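Local coordinates for putative hemin storage protein (Bordetella bronchiseptica, PDB 6AU1) that cleaves deacetylated poly-beta-1,6-N-acetylglucosamine through its glycoside hydrolase domain, the part of PgaB present here, and can disrupt bacterial biofilms, at residues Q47-P52 / G56-V61. Residues are numbered along the deposited sequence; the frame is centred on the assembly and turned at random.
Sequences QAFADP and GDITEV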
loop_
_atom_site.group_PDB
_atom_site.type_symbol
_atom_site.label_atom_id
_atom_site.label_comp_id
_atom_site.label_asym_id
_atom_site.label_seq_id
_atom_site.Cartn_x
_atom_site.Cartn_y
_atom_site.Cartn_z
ATOM N N GLN A 47 7.888 -1.888 -5.448
ATOM C CA GLN A 47 8.343 -2.047 -4.061
ATOM C C GLN A 47 9.683 -1.358 -3.817
ATOM O O GLN A 47 10.654 -1.638 -4.524
ATOM C CB GLN A 47 8.470 -3.536 -3.742
ATOM C CG GLN A 47 8.530 -3.875 -2.252
ATOM C CD GLN A 47 8.888 -5.335 -2.022
ATOM O OE1 GLN A 47 9.476 -5.982 -2.884
ATOM N NE2 GLN A 47 8.555 -5.853 -0.842
ATOM N N ALA A 48 9.752 -0.477 -2.816
ATOM C CA ALA A 48 11.007 0.221 -2.527
ATOM C C ALA A 48 11.651 -0.290 -1.237
ATOM O O ALA A 48 12.760 0.128 -0.877
ATOM C CB ALA A 48 10.761 1.739 -2.443
ATOM N N PHE A 49 10.938 -1.193 -0.561
ATOM C CA PHE A 49 11.358 -1.778 0.724
ATOM C C PHE A 49 11.513 -3.295 0.588
ATOM O O PHE A 49 10.975 -3.892 -0.345
ATOM C CB PHE A 49 10.326 -1.446 1.817
ATOM C CG PHE A 49 8.959 -2.037 1.564
ATOM C CD1 PHE A 49 8.085 -1.443 0.659
ATOM C CD2 PHE A 49 8.553 -3.190 2.231
ATOM C CE1 PHE A 49 6.816 -1.977 0.422
ATOM C CE2 PHE A 49 7.298 -3.738 2.000
ATOM C CZ PHE A 49 6.422 -3.129 1.090
ATOM N N ALA A 50 12.249 -3.923 1.504
ATOM C CA ALA A 50 12.427 -5.368 1.447
ATOM C C ALA A 50 11.547 -6.064 2.484
ATOM O O ALA A 50 11.498 -5.653 3.640
ATOM C CB ALA A 50 13.882 -5.734 1.663
ATOM N N ASP A 51 10.858 -7.115 2.059
ATOM C CA ASP A 51 10.029 -7.915 2.968
ATOM C C ASP A 51 10.114 -9.402 2.592
ATOM O O ASP A 51 9.080 -10.060 2.418
ATOM C CB ASP A 51 8.577 -7.401 2.923
ATOM C CG ASP A 51 7.666 -8.039 3.983
ATOM O OD1 ASP A 51 8.164 -8.575 4.987
ATOM O OD2 ASP A 51 6.436 -7.999 3.788
ATOM N N PRO A 52 11.339 -9.951 2.477
ATOM C CA PRO A 52 11.438 -11.319 1.946
ATOM C C PRO A 52 10.807 -12.379 2.845
ATOM O O PRO A 52 10.431 -13.438 2.347
ATOM C CB PRO A 52 12.953 -11.547 1.830
ATOM C CG PRO A 52 13.553 -10.620 2.827
ATOM C CD PRO A 52 12.668 -9.401 2.825
ATOM N N GLY A 56 6.232 -8.473 7.310
ATOM C CA GLY A 56 6.064 -7.035 7.432
ATOM C C GLY A 56 7.016 -6.334 8.390
ATOM O O GLY A 56 6.834 -5.162 8.717
ATOM N N ASP A 57 8.030 -7.062 8.846
ATOM C CA ASP A 57 9.065 -6.503 9.700
ATOM C C ASP A 57 10.161 -5.969 8.785
ATOM O O ASP A 57 11.000 -6.732 8.293
ATOM C CB ASP A 57 9.574 -7.584 10.658
ATOM C CG ASP A 57 10.764 -7.147 11.517
ATOM O OD1 ASP A 57 11.027 -5.945 11.707
ATOM O OD2 ASP A 57 11.423 -8.058 12.042
ATOM N N ILE A 58 10.129 -4.664 8.544
ATOM C CA ILE A 58 10.945 -4.078 7.472
ATOM C C ILE A 58 12.230 -3.510 8.073
ATOM O O ILE A 58 12.245 -2.396 8.598
ATOM C CB ILE A 58 10.181 -2.967 6.695
ATOM C CG1 ILE A 58 8.772 -3.417 6.275
ATOM C CG2 ILE A 58 11.009 -2.484 5.462
ATOM C CD1 ILE A 58 8.699 -4.794 5.600
ATOM N N THR A 59 13.303 -4.287 7.998
ATOM C CA THR A 59 14.595 -3.845 8.523
ATOM C C THR A 59 15.499 -3.255 7.440
ATOM O O THR A 59 16.500 -2.618 7.756
ATOM C CB THR A 59 15.361 -4.999 9.191
ATOM O OG1 THR A 59 15.475 -6.091 8.265
ATOM C CG2 THR A 59 14.641 -5.477 10.472
ATOM N N GLU A 60 15.165 -3.497 6.174
ATOM C CA GLU A 60 16.022 -3.079 5.059
ATOM C C GLU A 60 15.187 -2.524 3.918
ATOM O O GLU A 60 14.026 -2.913 3.750
ATOM C CB GLU A 60 16.864 -4.249 4.550
ATOM C CG GLU A 60 17.788 -4.860 5.593
ATOM C CD GLU A 60 18.670 -5.946 5.010
ATOM O OE1 GLU A 60 18.205 -6.679 4.113
ATOM O OE2 GLU A 60 19.825 -6.071 5.454
ATOM N N VAL A 61 15.773 -1.617 3.133
ATOM C CA VAL A 61 15.081 -1.099 1.956
ATOM C C VAL A 61 15.988 -1.199 0.731
ATOM O O VAL A 61 17.103 -1.712 0.817
ATOM C CB VAL A 61 14.613 0.359 2.146
ATOM C CG1 VAL A 61 13.483 0.440 3.177
ATOM C CG2 VAL A 61 15.789 1.247 2.568
HETATM O O HOH W 1 13.494 -5.958 5.494
#
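F49 and V61 form a lone beta bridge between 47-52 and 56-61, their CA atoms 4.0 Å apart, and A50 N donates to E60 O at 3.0 Å. Beyond it the two segments diverge, and a water bridges them, donating to A50 O at 2.7 Å and accepting from E60 N, so that a peptide group of each segment is linked through solvent.

The apolar part of the contact centres on I58. I58 CD1 lies closest to A50 O (3.5 Å) and also meets F49 CD2, obliquely to the ring, and D51 CB, both at 3.7 Å, so one methyl touches the ring, the aspartate and the A50 carbonyl oxygen. I58 CG2 also lies against F49 CB, where V61 CG1 packs at 3.9 Å. With F49 CG set between its own backbone N and carbonyl carbon (chi1 63°), the ring lies back over 47-52: one face takes Q47 CG near its rim, and W93 and H160 pack against the ring from other parts of the chain.

At the far end D51 extends its carboxylate, CG anti to the backbone N (chi1 -172°), to take the amide of G56. D51 OD1 receives G56 N at 3.0 Å on its syn side, 26° out of the carboxylate plane, so a side chain here ties together what the backbones no longer join. D15 accepts bonds from D51 N and from Q47 NE2, anchoring 47-52 to helix 14-17.

Bridge, water and aspartate thus close the chain back on itself in the loop between strand 43-47 and helix 75-86, a beta-alpha connection leaving the C-terminal end of a barrel strand, the end that carries the active site in TIM-barrel glycoside hydrolases.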